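Local coordinates for glycolipid-binding domain-containing protein (Pseudomonas aeruginosa, PDB 2H1T) that has no established function but belongs to a putative glycolipid-binding family and may take part in glycolipid metabolism, at residues R145-R150 against E159-S164; D98-I103 against E128-Y133. All blocks are in the same frame, centred on the assembly; numbering follows the deposited sequence.

Interaction 1 of 2, residues R145-R150 against E159-S164; sequences RQAYTR and ENLEGS
Strands 142-152 and 155-160 form an antiparallel hairpin here, with Ala-147 and Glu-159 as a hydrogen-bonded pair, Gln-146 facing Asn-160 as a non-hydrogen-bonded pair, and the touching parts running 163° apart. Ala-147 N donates to Glu-159 O at 2.9 Å, and Glu-159 N returns a bond to Ala-147 O. One more rung, Leu-161 N to Arg-145 O at 3.0 Å, follows where strand 155-160 has ended and the chain turns. There Asn-160 OD1 accepts from Glu-162 N at 2.6 Å, an Asx turn; the short asparagine side chain places its carbonyl oxygen within range of the backbone N two residues on, which approaches from above the amide plane.

The turn brings Glu-162 back to Arg-145. Its chain folds at chi2 (-82°), carrying the carboxylate to the strand backbone, where OE2 takes Arg-145 N at 2.7 Å through its anti lone pair. Water 1 accepts weakly from Arg-145 NH1 and donates to Glu-162 OE1, linking the two side chains where their charged atoms do not touch. Leu-161 lies across the arginine chain at about a right angle, its CB 3.9 Å above one face of the guanidinium, while CD2 reaches Ala-147 CB at 4.1 Å. Alanine is small enough to let both leucine methyls approach the strand. On the same face, water 2 accepts from Thr-149 OG1 and donates to Glu-159 OE2. On the other face, Gln-146 bonds through NE2 to Asp-104.

Salt bridges from Lys-167 to OE1 and Arg-126 to OE2 probably stabilise the buried Glu-159 as a carboxylate on the face it shares with Ala-147, whereas Glu-162 extends the hairpin's polar pairing past its last regular rung with a side-chain acceptor.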
loop_
_atom_site.group_PDB
_atom_site.type_symbol
_atom_site.label_atom_id
_atom_site.label_comp_id
_atom_site.label_asym_id
_atom_site.label_seq_id
_atom_site.Cartn_x
_atom_site.Cartn_y
_atom_site.Cartn_z
ATOM N N ARG A 145 -3.124 28.866 -5.393
ATOM C CA ARG A 145 -2.876 29.590 -6.628
ATOM C C ARG A 145 -1.760 28.901 -7.420
ATOM O O ARG A 145 -0.712 28.580 -6.876
ATOM C CB ARG A 145 -2.530 31.055 -6.334
ATOM C CG ARG A 145 -3.727 31.873 -5.814
ATOM C CD ARG A 145 -3.342 33.248 -5.298
ATOM N NE ARG A 145 -2.619 33.993 -6.324
ATOM C CZ ARG A 145 -1.356 34.397 -6.243
ATOM N NH1 ARG A 145 -0.629 34.223 -5.139
ATOM N NH2 ARG A 145 -0.828 35.041 -7.274
ATOM N N GLN A 146 -2.034 28.659 -8.700
ATOM C CA GLN A 146 -1.124 27.936 -9.578
ATOM C C GLN A 146 -1.085 28.657 -10.908
ATOM O O GLN A 146 -2.012 29.368 -11.244
ATOM C CB GLN A 146 -1.599 26.514 -9.789
ATOM C CG GLN A 146 -1.731 25.710 -8.513
ATOM C CD GLN A 146 -2.165 24.299 -8.742
ATOM O OE1 GLN A 146 -2.594 23.921 -9.849
ATOM N NE2 GLN A 146 -2.003 23.472 -7.709
ATOM N N ALA A 147 -0.027 28.445 -11.686
ATOM C CA ALA A 147 -0.037 28.903 -13.080
ATOM C C ALA A 147 0.357 27.793 -14.043
ATOM O O ALA A 147 1.209 26.927 -13.726
ATOM C CB ALA A 147 0.875 30.107 -13.276
ATOM N N TYR A 148 -0.280 27.831 -15.205
ATOM C CA TYR A 148 0.077 26.989 -16.335
ATOM C C TYR A 148 0.406 27.845 -17.561
ATOM O O TYR A 148 -0.338 28.768 -17.931
ATOM C CB TYR A 148 -1.081 26.044 -16.680
ATOM C CG TYR A 148 -1.288 24.859 -15.767
ATOM C CD1 TYR A 148 -1.859 25.015 -14.498
ATOM C CD2 TYR A 148 -1.014 23.572 -16.211
ATOM C CE1 TYR A 148 -2.076 23.880 -13.649
ATOM C CE2 TYR A 148 -1.224 22.461 -15.394
ATOM C CZ TYR A 148 -1.741 22.634 -14.122
ATOM O OH TYR A 148 -1.940 21.534 -13.328
ATOM N N THR A 149 1.539 27.533 -18.200
ATOM C CA THR A 149 1.864 28.116 -19.471
ATOM C C THR A 149 2.098 27.026 -20.523
ATOM O O THR A 149 2.900 26.107 -20.305
ATOM C CB THR A 149 3.086 29.045 -19.303
ATOM O OG1 THR A 149 2.809 29.981 -18.228
ATOM C CG2 THR A 149 3.383 29.775 -20.588
ATOM N N ARG A 150 1.411 27.120 -21.663
ATOM C CA ARG A 150 1.660 26.213 -22.761
ATOM C C ARG A 150 2.932 26.603 -23.526
ATOM O O ARG A 150 3.050 27.709 -24.067
ATOM C CB ARG A 150 0.452 26.116 -23.697
ATOM C CG ARG A 150 0.736 25.320 -24.953
ATOM C CD ARG A 150 -0.518 25.015 -25.732
ATOM N NE ARG A 150 -0.194 24.756 -27.116
ATOM C CZ ARG A 150 -0.966 24.108 -27.985
ATOM N NH1 ARG A 150 -2.127 23.607 -27.615
ATOM N NH2 ARG A 150 -0.517 23.902 -29.226
ATOM N N GLU A 159 3.680 26.171 -12.390
ATOM C CA GLU A 159 4.283 26.930 -11.287
ATOM C C GLU A 159 3.353 27.028 -10.060
ATOM O O GLU A 159 2.166 27.333 -10.191
ATOM C CB GLU A 159 4.616 28.354 -11.725
ATOM C CG GLU A 159 5.428 28.462 -13.011
ATOM C CD GLU A 159 5.628 29.878 -13.480
ATOM O OE1 GLU A 159 6.564 30.556 -12.977
ATOM O OE2 GLU A 159 4.865 30.307 -14.374
ATOM N N ASN A 160 3.914 26.834 -8.877
ATOM C CA ASN A 160 3.257 27.255 -7.639
ATOM C C ASN A 160 3.269 28.772 -7.515
ATOM O O ASN A 160 4.325 29.416 -7.705
ATOM C CB ASN A 160 3.997 26.681 -6.430
ATOM C CG ASN A 160 3.409 27.152 -5.095
ATOM O OD1 ASN A 160 3.816 28.199 -4.541
ATOM N ND2 ASN A 160 2.472 26.372 -4.555
ATOM N N LEU A 161 2.136 29.335 -7.129
ATOM C CA LEU A 161 2.074 30.769 -6.892
ATOM C C LEU A 161 1.997 31.133 -5.423
ATOM O O LEU A 161 1.869 32.312 -5.103
ATOM C CB LEU A 161 0.935 31.415 -7.695
ATOM C CG LEU A 161 0.963 31.288 -9.213
ATOM C CD1 LEU A 161 -0.118 32.161 -9.854
ATOM C CD2 LEU A 161 2.278 31.671 -9.778
ATOM N N GLU A 162 2.116 30.187 -4.495
ATOM C CA GLU A 162 1.899 30.572 -3.086
ATOM C C GLU A 162 3.152 30.900 -2.280
ATOM O O GLU A 162 3.043 31.400 -1.149
ATOM C CB GLU A 162 1.060 29.539 -2.329
ATOM C CG GLU A 162 -0.289 29.261 -2.924
ATOM C CD GLU A 162 -1.364 30.267 -2.569
ATOM O OE1 GLU A 162 -1.220 31.017 -1.586
ATOM O OE2 GLU A 162 -2.392 30.299 -3.268
ATOM N N GLY A 163 4.342 30.675 -2.841
ATOM C CA GLY A 163 5.571 31.067 -2.154
ATOM C C GLY A 163 6.734 30.108 -2.263
ATOM O O GLY A 163 7.878 30.553 -2.151
ATOM N N SER A 164 6.467 28.809 -2.455
ATOM C CA SER A 164 7.547 27.796 -2.714
ATOM C C SER A 164 8.426 28.068 -3.946
ATOM O O SER A 164 9.546 27.598 -4.028
ATOM C CB SER A 164 6.946 26.416 -2.946
ATOM O OG SER A 164 6.315 26.392 -4.209
HETATM O O HOH W 1 -1.913 33.402 -2.176
HETATM O O HOH W 2 3.200 28.821 -15.881
#

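Interaction 2 of 2, residues D98-I103 against E128-Y133; sequences DGCLDI and EIRALY
Cys-100 lays its sulfur against segment 128-133 of strand 126-135, SG lying 3.7 Å from Arg-130 CG. Its CB meets Leu-132 CB at 3.9 Å. With SG beside its own backbone N (chi1 -68°), this compact side chain fits close to the neighbouring backbone. Arg-130 runs on past the sulfur: extended through chi1 (-174°) and chi2, it carries CD to 3.5 Å from Asp-98 O before bending at chi3. Its aliphatic part does the packing, and NH1 bonds to Ser-143. Gly-99 turns the chain at a positive phi, which glycine readily adopts, and lies close beside Arg-130.

Direct polar pairing is sparse. Leu-132 N donates to Asp-102 O at 2.7 Å, almost straight at 175°, in the parallel register that sets Ile-103 beside Leu-132. Next to this, water 3 bridges the two backbones: it accepts from Leu-101 N and donates both to Arg-130 O, at 2.6 Å, and to Asp-102 OD2. That same carboxylate oxygen forms a salt bridge with Arg-118, and the CD1 methyl of Ile-129 comes up to it at 3.7 Å, the two side chains crossing at about a right angle.

Parallel strands 102-106 and 126-135 are joined through helix 113-119 as a beta-alpha-beta unit. The helix lies over the face bearing Asp-102 and Ile-129, touching them with Phe-114, Pro-115 and Arg-118, whereas Ile-103 points from the other face onto Leu-60 and Ala-63 of strand 60-69.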
loop_
_atom_site.group_PDB
_atom_site.type_symbol
_atom_site.label_atom_id
_atom_site.label_comp_id
_atom_site.label_asym_id
_atom_site.label_seq_id
_atom_site.Cartn_x
_atom_site.Cartn_y
_atom_site.Cartn_z
ATOM N N ASP A 98 -14.377 28.939 -2.648
ATOM C CA ASP A 98 -14.934 29.767 -3.707
ATOM C C ASP A 98 -13.896 30.096 -4.770
ATOM O O ASP A 98 -12.777 30.463 -4.439
ATOM C CB ASP A 98 -15.496 31.061 -3.111
ATOM C CG ASP A 98 -16.889 30.892 -2.497
ATOM O OD1 ASP A 98 -17.573 29.846 -2.660
ATOM O OD2 ASP A 98 -17.321 31.866 -1.858
ATOM N N GLY A 99 -14.258 29.956 -6.042
ATOM C CA GLY A 99 -13.352 30.263 -7.162
ATOM C C GLY A 99 -12.528 29.108 -7.680
ATOM O O GLY A 99 -11.968 29.194 -8.758
ATOM N N CYS A 100 -12.423 28.018 -6.927
ATOM C CA CYS A 100 -11.694 26.860 -7.443
ATOM C C CYS A 100 -12.529 26.141 -8.481
ATOM O O CYS A 100 -13.661 25.782 -8.215
ATOM C CB CYS A 100 -11.372 25.861 -6.311
ATOM S SG CYS A 100 -10.194 26.484 -5.138
ATOM N N LEU A 101 -11.973 25.947 -9.671
ATOM C CA LEU A 101 -12.633 25.174 -10.737
ATOM C C LEU A 101 -12.060 23.747 -10.919
ATOM O O LEU A 101 -12.738 22.883 -11.510
ATOM C CB LEU A 101 -12.468 25.911 -12.077
ATOM C CG LEU A 101 -13.016 27.345 -12.134
ATOM C CD1 LEU A 101 -12.784 27.952 -13.515
ATOM C CD2 LEU A 101 -14.457 27.379 -11.768
ATOM N N ASP A 102 -10.800 23.540 -10.485
ATOM C CA ASP A 102 -10.071 22.289 -10.684
ATOM C C ASP A 102 -9.584 21.780 -9.319
ATOM O O ASP A 102 -9.328 22.570 -8.386
ATOM C CB ASP A 102 -8.878 22.444 -11.623
ATOM C CG ASP A 102 -9.188 23.288 -12.816
ATOM O OD1 ASP A 102 -9.953 22.837 -13.729
ATOM O OD2 ASP A 102 -8.692 24.432 -12.818
ATOM N N ILE A 103 -9.474 20.470 -9.227
ATOM C CA ILE A 103 -8.866 19.798 -8.083
ATOM C C ILE A 103 -7.423 19.420 -8.475
ATOM O O ILE A 103 -7.138 19.148 -9.641
ATOM C CB ILE A 103 -9.689 18.544 -7.661
ATOM C CG1 ILE A 103 -10.855 18.961 -6.774
ATOM C CG2 ILE A 103 -8.880 17.555 -6.846
ATOM C CD1 ILE A 103 -11.672 17.752 -6.226
ATOM N N GLU A 128 -3.349 31.881 -14.767
ATOM C CA GLU A 128 -3.256 31.645 -13.359
ATOM C C GLU A 128 -4.620 31.118 -12.882
ATOM O O GLU A 128 -5.668 31.661 -13.242
ATOM C CB GLU A 128 -2.825 32.903 -12.623
ATOM C CG GLU A 128 -1.609 33.595 -13.263
ATOM C CD GLU A 128 -0.960 34.626 -12.361
ATOM O OE1 GLU A 128 -1.668 35.142 -11.474
ATOM O OE2 GLU A 128 0.245 34.946 -12.534
ATOM N N ILE A 129 -4.594 30.056 -12.084
ATOM C CA ILE A 129 -5.807 29.395 -11.658
ATOM C C ILE A 129 -5.798 29.319 -10.140
ATOM O O ILE A 129 -4.763 29.558 -9.504
ATOM C CB ILE A 129 -5.975 27.976 -12.299
ATOM C CG1 ILE A 129 -5.005 26.969 -11.661
ATOM C CG2 ILE A 129 -5.731 28.016 -13.821
ATOM C CD1 ILE A 129 -5.253 25.539 -12.012
ATOM N N ARG A 130 -6.979 29.054 -9.594
ATOM C CA ARG A 130 -7.174 28.711 -8.200
ATOM C C ARG A 130 -7.584 27.238 -8.111
ATOM O O ARG A 130 -8.697 26.829 -8.495
ATOM C CB ARG A 130 -8.168 29.675 -7.553
ATOM C CG ARG A 130 -8.321 29.484 -6.044
ATOM C CD ARG A 130 -9.406 30.397 -5.419
ATOM N NE ARG A 130 -9.036 31.789 -5.525
ATOM C CZ ARG A 130 -8.077 32.374 -4.797
ATOM N NH1 ARG A 130 -7.386 31.706 -3.853
ATOM N NH2 ARG A 130 -7.785 33.653 -5.018
ATOM N N ALA A 131 -6.642 26.407 -7.675
ATOM C CA ALA A 131 -6.863 24.989 -7.627
ATOM C C ALA A 131 -7.292 24.566 -6.234
ATOM O O ALA A 131 -6.825 25.108 -5.234
ATOM C CB ALA A 131 -5.575 24.219 -8.021
ATOM N N LEU A 132 -8.174 23.590 -6.144
ATOM C CA LEU A 132 -8.477 22.993 -4.827
ATOM C C LEU A 132 -7.508 21.841 -4.535
ATOM O O LEU A 132 -7.606 20.749 -5.087
ATOM C CB LEU A 132 -9.961 22.583 -4.748
ATOM C CG LEU A 132 -10.442 22.027 -3.439
ATOM C CD1 LEU A 132 -10.267 23.079 -2.299
ATOM C CD2 LEU A 132 -11.933 21.598 -3.571
ATOM N N TYR A 133 -6.536 22.111 -3.670
ATOM C CA TYR A 133 -5.395 21.213 -3.472
ATOM C C TYR A 133 -5.766 20.286 -2.328
ATOM O O TYR A 133 -6.098 20.743 -1.219
ATOM C CB TYR A 133 -4.159 22.003 -3.113
ATOM C CG TYR A 133 -2.961 21.142 -2.749
ATOM C CD1 TYR A 133 -2.302 20.379 -3.731
ATOM C CD2 TYR A 133 -2.470 21.100 -1.443
ATOM C CE1 TYR A 133 -1.188 19.590 -3.422
ATOM C CE2 TYR A 133 -1.358 20.311 -1.140
ATOM C CZ TYR A 133 -0.730 19.564 -2.124
ATOM O OH TYR A 133 0.362 18.779 -1.760
HETATM O O HOH W 3 -9.252 26.398 -11.005
#

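Interactions 1 and 2 belong to one mixed sheet, their centres about 12 Å apart, and meet where strands 126-135 and 142-152 run side by side. Gln-146 O lies 2.8 Å from Ile-129 N, a probable hydrogen bond, and Gln-146 CD packs on Ala-131 CB at 3.5 Å. Leu-161 CD1 comes within 3.6 Å of Glu-128 CD. Along the chain the two follow in series: the parallel beta-alpha-beta crossover closes first, then the antiparallel hairpin extends the sheet. A 2-methyl-2,4-pentanediol molecule, probably from the crystallisation liquor, is weakly bonded to Asn-160 ND2 in interaction 1; whether it marks a glycolipid site remains open.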